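Local coordinates for protein KLLA0E08119p (Kluyveromyces lactis, PDB 3VA7) that probably carboxylates urea to urea-1-carboxylate with ATP and bicarbonate, carrying the carboxyl group on biotin, the first step of urea breakdown by the allophanate route, at residues A[830-842]-A[850-864]. Numbering follows the deposited sequence.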
loop_
_atom_site.group_PDB
_atom_site.type_symbol
_atom_site.label_atom_id
_atom_site.label_comp_id
_atom_site.label_asym_id
_atom_site.label_seq_id
_atom_site.Cartn_x
_atom_site.Cartn_y
_atom_site.Cartn_z
ATOM N N LYS A 830 42.066 -10.932 -15.846
ATOM C CA LYS A 830 42.380 -9.601 -15.310
ATOM C C LYS A 830 43.406 -8.952 -16.184
ATOM O O LYS A 830 44.336 -9.594 -16.600
ATOM C CB LYS A 830 42.939 -9.714 -13.885
ATOM C CG LYS A 830 43.125 -8.340 -13.162
ATOM C CD LYS A 830 43.897 -8.461 -11.859
ATOM C CE LYS A 830 44.465 -7.120 -11.468
ATOM N NZ LYS A 830 45.287 -7.223 -10.202
ATOM N N LYS A 831 43.247 -7.684 -16.487
ATOM C CA LYS A 831 44.173 -7.060 -17.398
ATOM C C LYS A 831 44.965 -5.996 -16.669
ATOM O O LYS A 831 46.167 -5.880 -16.831
ATOM C CB LYS A 831 43.416 -6.418 -18.557
ATOM C CG LYS A 831 43.335 -7.230 -19.868
ATOM C CD LYS A 831 42.746 -6.281 -20.985
ATOM C CE LYS A 831 42.138 -7.022 -22.213
ATOM N NZ LYS A 831 43.121 -7.322 -23.339
ATOM N N SER A 832 44.266 -5.199 -15.872
ATOM C CA SER A 832 44.878 -4.121 -15.143
ATOM C C SER A 832 44.087 -3.847 -13.868
ATOM O O SER A 832 43.114 -4.547 -13.520
ATOM C CB SER A 832 44.910 -2.867 -16.014
ATOM O OG SER A 832 43.609 -2.321 -16.118
ATOM N N ASP A 833 44.518 -2.799 -13.180
ATOM C CA ASP A 833 43.957 -2.444 -11.898
ATOM C C ASP A 833 42.487 -2.019 -11.965
ATOM O O ASP A 833 41.690 -2.391 -11.080
ATOM C CB ASP A 833 44.791 -1.359 -11.240
ATOM C CG ASP A 833 45.035 -1.656 -9.774
ATOM O OD1 ASP A 833 45.594 -2.772 -9.514
ATOM O OD2 ASP A 833 44.663 -0.802 -8.898
ATOM N N LEU A 834 42.131 -1.243 -12.993
ATOM C CA LEU A 834 40.761 -0.806 -13.155
ATOM C C LEU A 834 39.982 -1.707 -14.101
ATOM O O LEU A 834 38.786 -1.436 -14.350
ATOM C CB LEU A 834 40.670 0.631 -13.657
ATOM C CG LEU A 834 41.378 1.729 -12.893
ATOM C CD1 LEU A 834 41.536 2.901 -13.803
ATOM C CD2 LEU A 834 40.629 2.128 -11.638
ATOM N N SER A 835 40.627 -2.761 -14.620
ATOM C CA SER A 835 39.943 -3.662 -15.554
ATOM C C SER A 835 40.143 -5.129 -15.154
ATOM O O SER A 835 40.972 -5.866 -15.657
ATOM C CB SER A 835 40.236 -3.319 -17.025
ATOM O OG SER A 835 40.992 -4.316 -17.665
ATOM N N PRO A 836 39.343 -5.527 -14.166
ATOM C CA PRO A 836 39.462 -6.802 -13.473
ATOM C C PRO A 836 38.928 -7.927 -14.335
ATOM O O PRO A 836 38.410 -7.718 -15.414
ATOM C CB PRO A 836 38.546 -6.615 -12.291
ATOM C CG PRO A 836 37.442 -5.722 -12.898
ATOM C CD PRO A 836 38.164 -4.745 -13.721
ATOM N N LYS A 837 39.086 -9.128 -13.835
ATOM C CA LYS A 837 38.542 -10.279 -14.451
ATOM C C LYS A 837 37.008 -10.196 -14.428
ATOM O O LYS A 837 36.402 -9.528 -13.580
ATOM C CB LYS A 837 39.152 -11.520 -13.780
ATOM C CG LYS A 837 38.233 -12.540 -13.203
ATOM C CD LYS A 837 38.968 -13.252 -12.091
ATOM C CE LYS A 837 38.176 -14.387 -11.542
ATOM N NZ LYS A 837 38.571 -15.532 -12.363
ATOM N N VAL A 838 36.421 -10.817 -15.438
ATOM C CA VAL A 838 35.027 -10.805 -15.644
ATOM C C VAL A 838 34.605 -12.236 -15.760
ATOM O O VAL A 838 35.235 -13.036 -16.490
ATOM C CB VAL A 838 34.657 -10.071 -16.891
ATOM C CG1 VAL A 838 33.131 -9.906 -16.930
ATOM C CG2 VAL A 838 35.367 -8.669 -16.948
ATOM N N THR A 839 33.565 -12.567 -14.984
ATOM C CA THR A 839 32.969 -13.889 -14.997
ATOM C C THR A 839 31.502 -13.762 -15.343
ATOM O O THR A 839 30.774 -13.044 -14.685
ATOM C CB THR A 839 33.159 -14.564 -13.665
ATOM O OG1 THR A 839 34.534 -14.401 -13.305
ATOM C CG2 THR A 839 32.813 -16.068 -13.733
ATOM N N TYR A 840 31.108 -14.463 -16.399
ATOM C CA TYR A 840 29.782 -14.454 -16.929
ATOM C C TYR A 840 29.113 -15.766 -16.522
ATOM O O TYR A 840 29.608 -16.862 -16.874
ATOM C CB TYR A 840 29.851 -14.305 -18.451
ATOM C CG TYR A 840 30.434 -12.967 -18.922
ATOM C CD1 TYR A 840 31.812 -12.810 -19.210
ATOM C CD2 TYR A 840 29.607 -11.860 -19.080
ATOM C CE1 TYR A 840 32.319 -11.570 -19.640
ATOM C CE2 TYR A 840 30.105 -10.637 -19.536
ATOM C CZ TYR A 840 31.461 -10.486 -19.801
ATOM O OH TYR A 840 31.895 -9.218 -20.230
ATOM N N ARG A 841 28.023 -15.664 -15.743
ATOM C CA ARG A 841 27.301 -16.855 -15.293
ATOM C C ARG A 841 25.861 -16.878 -15.799
ATOM O O ARG A 841 25.159 -15.851 -15.857
ATOM C CB ARG A 841 27.333 -17.054 -13.772
ATOM C CG ARG A 841 28.615 -16.675 -13.133
ATOM C CD ARG A 841 28.610 -16.742 -11.610
ATOM N NE ARG A 841 29.093 -18.043 -11.252
ATOM C CZ ARG A 841 30.268 -18.241 -10.716
ATOM N NH1 ARG A 841 31.049 -17.203 -10.461
ATOM N NH2 ARG A 841 30.645 -19.474 -10.433
ATOM N N GLN A 842 25.473 -18.062 -16.231
ATOM C CA GLN A 842 24.156 -18.263 -16.674
ATOM C C GLN A 842 23.268 -18.195 -15.436
ATOM O O GLN A 842 23.523 -18.896 -14.462
ATOM C CB GLN A 842 24.096 -19.667 -17.259
ATOM C CG GLN A 842 22.693 -20.158 -17.551
ATOM C CD GLN A 842 22.724 -21.515 -18.226
ATOM O OE1 GLN A 842 22.322 -21.667 -19.390
ATOM N NE2 GLN A 842 23.232 -22.505 -17.503
ATOM N N VAL A 850 26.833 -10.882 -14.646
ATOM C CA VAL A 850 28.238 -10.458 -14.913
ATOM C C VAL A 850 28.917 -10.167 -13.577
ATOM O O VAL A 850 28.477 -9.279 -12.822
ATOM C CB VAL A 850 28.295 -9.130 -15.779
ATOM C CG1 VAL A 850 29.684 -8.706 -16.076
ATOM C CG2 VAL A 850 27.578 -9.282 -17.067
ATOM N N GLU A 851 29.979 -10.883 -13.263
ATOM C CA GLU A 851 30.675 -10.676 -11.985
ATOM C C GLU A 851 32.100 -10.118 -12.103
ATOM O O GLU A 851 32.970 -10.722 -12.707
ATOM C CB GLU A 851 30.736 -11.994 -11.214
ATOM C CG GLU A 851 29.405 -12.482 -10.751
ATOM C CD GLU A 851 29.571 -13.789 -10.044
ATOM O OE1 GLU A 851 30.610 -14.452 -10.270
ATOM O OE2 GLU A 851 28.676 -14.155 -9.268
ATOM N N TYR A 852 32.347 -8.977 -11.506
ATOM C CA TYR A 852 33.703 -8.432 -11.511
ATOM C C TYR A 852 34.644 -8.871 -10.375
ATOM O O TYR A 852 34.245 -9.024 -9.211
ATOM C CB TYR A 852 33.656 -6.904 -11.565
ATOM C CG TYR A 852 33.128 -6.356 -12.870
ATOM C CD1 TYR A 852 33.706 -6.718 -14.122
ATOM C CD2 TYR A 852 32.081 -5.490 -12.876
ATOM C CE1 TYR A 852 33.235 -6.178 -15.311
ATOM C CE2 TYR A 852 31.611 -4.956 -14.060
ATOM C CZ TYR A 852 32.177 -5.296 -15.262
ATOM O OH TYR A 852 31.629 -4.746 -16.397
ATOM N N GLY A 853 35.903 -9.042 -10.741
ATOM C CA GLY A 853 36.993 -9.149 -9.811
ATOM C C GLY A 853 37.108 -10.533 -9.253
ATOM O O GLY A 853 36.402 -11.434 -9.694
ATOM N N GLU A 854 38.019 -10.684 -8.296
ATOM C CA GLU A 854 37.989 -11.787 -7.360
ATOM C C GLU A 854 36.878 -11.488 -6.319
ATOM O O GLU A 854 36.237 -10.417 -6.363
ATOM C CB GLU A 854 39.379 -11.972 -6.709
ATOM C CG GLU A 854 40.557 -12.134 -7.721
ATOM C CD GLU A 854 40.602 -13.514 -8.400
ATOM O OE1 GLU A 854 39.978 -14.461 -7.869
ATOM O OE2 GLU A 854 41.252 -13.657 -9.473
ATOM N N LEU A 855 36.603 -12.444 -5.435
ATOM C CA LEU A 855 35.496 -12.282 -4.462
ATOM C C LEU A 855 35.912 -11.271 -3.349
ATOM O O LEU A 855 36.508 -11.609 -2.309
ATOM C CB LEU A 855 34.954 -13.635 -3.939
ATOM C CG LEU A 855 34.636 -14.818 -4.920
ATOM C CD1 LEU A 855 34.073 -16.066 -4.193
ATOM C CD2 LEU A 855 33.741 -14.477 -6.156
ATOM N N GLU A 856 35.590 -10.010 -3.620
ATOM C CA GLU A 856 36.320 -8.889 -3.074
ATOM C C GLU A 856 35.571 -7.594 -3.410
ATOM O O GLU A 856 34.940 -7.473 -4.493
ATOM C CB GLU A 856 37.672 -8.825 -3.748
ATOM C CG GLU A 856 38.655 -7.948 -3.066
ATOM C CD GLU A 856 39.375 -8.691 -1.964
ATOM O OE1 GLU A 856 40.425 -8.162 -1.505
ATOM O OE2 GLU A 856 38.890 -9.802 -1.574
ATOM N N PHE A 857 35.620 -6.632 -2.497
ATOM C CA PHE A 857 35.013 -5.383 -2.769
ATOM C C PHE A 857 36.147 -4.474 -3.183
ATOM O O PHE A 857 37.279 -4.626 -2.693
ATOM C CB PHE A 857 34.290 -4.817 -1.562
ATOM C CG PHE A 857 34.021 -3.370 -1.679
ATOM C CD1 PHE A 857 32.949 -2.915 -2.417
ATOM C CD2 PHE A 857 34.884 -2.442 -1.089
ATOM C CE1 PHE A 857 32.698 -1.560 -2.543
ATOM C CE2 PHE A 857 34.669 -1.051 -1.230
ATOM C CZ PHE A 857 33.578 -0.603 -1.969
ATOM N N ASP A 858 35.803 -3.534 -4.071
ATOM C CA ASP A 858 36.670 -2.526 -4.626
ATOM C C ASP A 858 35.721 -1.469 -5.204
ATOM O O ASP A 858 34.979 -1.761 -6.133
ATOM C CB ASP A 858 37.542 -3.171 -5.725
ATOM C CG ASP A 858 38.453 -2.171 -6.423
ATOM O OD1 ASP A 858 39.441 -2.601 -7.067
ATOM O OD2 ASP A 858 38.159 -0.960 -6.359
ATOM N N LEU A 859 35.714 -0.263 -4.642
ATOM C CA LEU A 859 34.877 0.815 -5.170
ATOM C C LEU A 859 34.958 1.027 -6.685
ATOM O O LEU A 859 33.944 1.379 -7.302
ATOM C CB LEU A 859 35.219 2.143 -4.528
ATOM C CG LEU A 859 34.239 2.860 -3.600
ATOM C CD1 LEU A 859 34.775 4.227 -3.283
ATOM C CD2 LEU A 859 32.866 2.962 -4.189
ATOM N N ASN A 860 36.143 0.844 -7.290
ATOM C CA ASN A 860 36.282 1.095 -8.723
ATOM C C ASN A 860 35.329 0.261 -9.583
ATOM O O ASN A 860 34.682 0.775 -10.528
ATOM C CB ASN A 860 37.722 0.912 -9.166
ATOM C CG ASN A 860 38.576 2.138 -8.861
ATOM O OD1 ASN A 860 38.148 3.295 -9.022
ATOM N ND2 ASN A 860 39.776 1.887 -8.379
ATOM N N ILE A 861 35.253 -1.023 -9.249
ATOM C CA ILE A 861 34.304 -1.934 -9.833
ATOM C C ILE A 861 32.825 -1.412 -9.800
ATOM O O ILE A 861 32.024 -1.684 -10.704
ATOM C CB ILE A 861 34.519 -3.312 -9.186
ATOM C CG1 ILE A 861 35.772 -3.951 -9.807
ATOM C CG2 ILE A 861 33.321 -4.167 -9.310
ATOM C CD1 ILE A 861 36.208 -5.311 -9.155
ATOM N N CYS A 862 32.472 -0.622 -8.811
ATOM C CA CYS A 862 31.133 -0.077 -8.764
ATOM C C CYS A 862 30.991 0.949 -9.835
ATOM O O CYS A 862 29.938 1.053 -10.458
ATOM C CB CYS A 862 30.798 0.587 -7.378
ATOM S SG CYS A 862 31.047 -0.553 -6.004
ATOM N N TYR A 863 32.023 1.765 -10.032
ATOM C CA TYR A 863 31.932 2.744 -11.093
ATOM C C TYR A 863 31.900 2.022 -12.449
ATOM O O TYR A 863 31.150 2.412 -13.365
ATOM C CB TYR A 863 33.026 3.777 -11.031
ATOM C CG TYR A 863 32.727 4.885 -11.989
ATOM C CD1 TYR A 863 31.546 5.618 -11.881
ATOM C CD2 TYR A 863 33.594 5.158 -13.063
ATOM C CE1 TYR A 863 31.253 6.617 -12.793
ATOM C CE2 TYR A 863 33.314 6.179 -13.987
ATOM C CZ TYR A 863 32.153 6.891 -13.846
ATOM O OH TYR A 863 31.868 7.897 -14.764
ATOM N N ARG A 864 32.619 0.913 -12.518
ATOM C CA ARG A 864 32.735 0.155 -13.736
ATOM C C ARG A 864 31.396 -0.422 -14.174
ATOM O O ARG A 864 31.082 -0.448 -15.400
ATOM C CB ARG A 864 33.794 -0.946 -13.582
ATOM C CG ARG A 864 33.884 -1.905 -14.749
ATOM C CD ARG A 864 35.192 -2.631 -14.687
ATOM N NE ARG A 864 35.491 -3.152 -16.010
ATOM C CZ ARG A 864 36.352 -2.624 -16.901
ATOM N NH1 ARG A 864 37.105 -1.550 -16.627
ATOM N NH2 ARG A 864 36.450 -3.200 -18.100
HETATM O O HOH W 1 34.858 -12.416 -11.969
#
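Val850 sets CG2 beside the Tyr840 ring, 3.8 Å from CE2, while its CG1 meets Val838 CG1. Helix 901-912 packs on Tyr840 from outside the pair. Glu851 lies on the other face of the sheet and forms a hydrogen-bonded pair with Thr839; Glu851 N to Thr839 O is 2.7 Å. Arg841 NH1 meets Glu851 OE1 on its syn side at 2.8 Å, a salt bridge. OE1 lies at the guanidinium edge, near its plane; the carboxylate plane is turned 57° from it. The bend at chi3 carries Arg841 NE past the carboxylate; chi4 (109°) brings NH1 round to OE1. NH2 of the same arginine pairs with Asp676, so a leucine here would probably leave both acidic groups without their cationic mate. Tyr852 lays its ring edge against Val838 CG2. Two-way backbone bonds between Thr839 and Glu851 help join strands 838-842 and 847-852 in an antiparallel hairpin, part of a five-stranded sheet in the carboxyltransferase region. Gly853 N donates to Lys837 O at 2.9 Å, nearly straight at 170°. Its positive phi suits glycine, and Pro836 CB packs on its CA. Glu854 OE2 rests against Lys837 CD. Asn860 brings its amide to Leu834 CD2, and OD1 accepts from Trp921. Ile861 CG1 touches Pro836 CG. Arg864 runs extended past Pro836, with CD 3.8 Å from the proline CD. NH1 reaches Leu834 O in a weak bond, and NH2 pairs with Glu912.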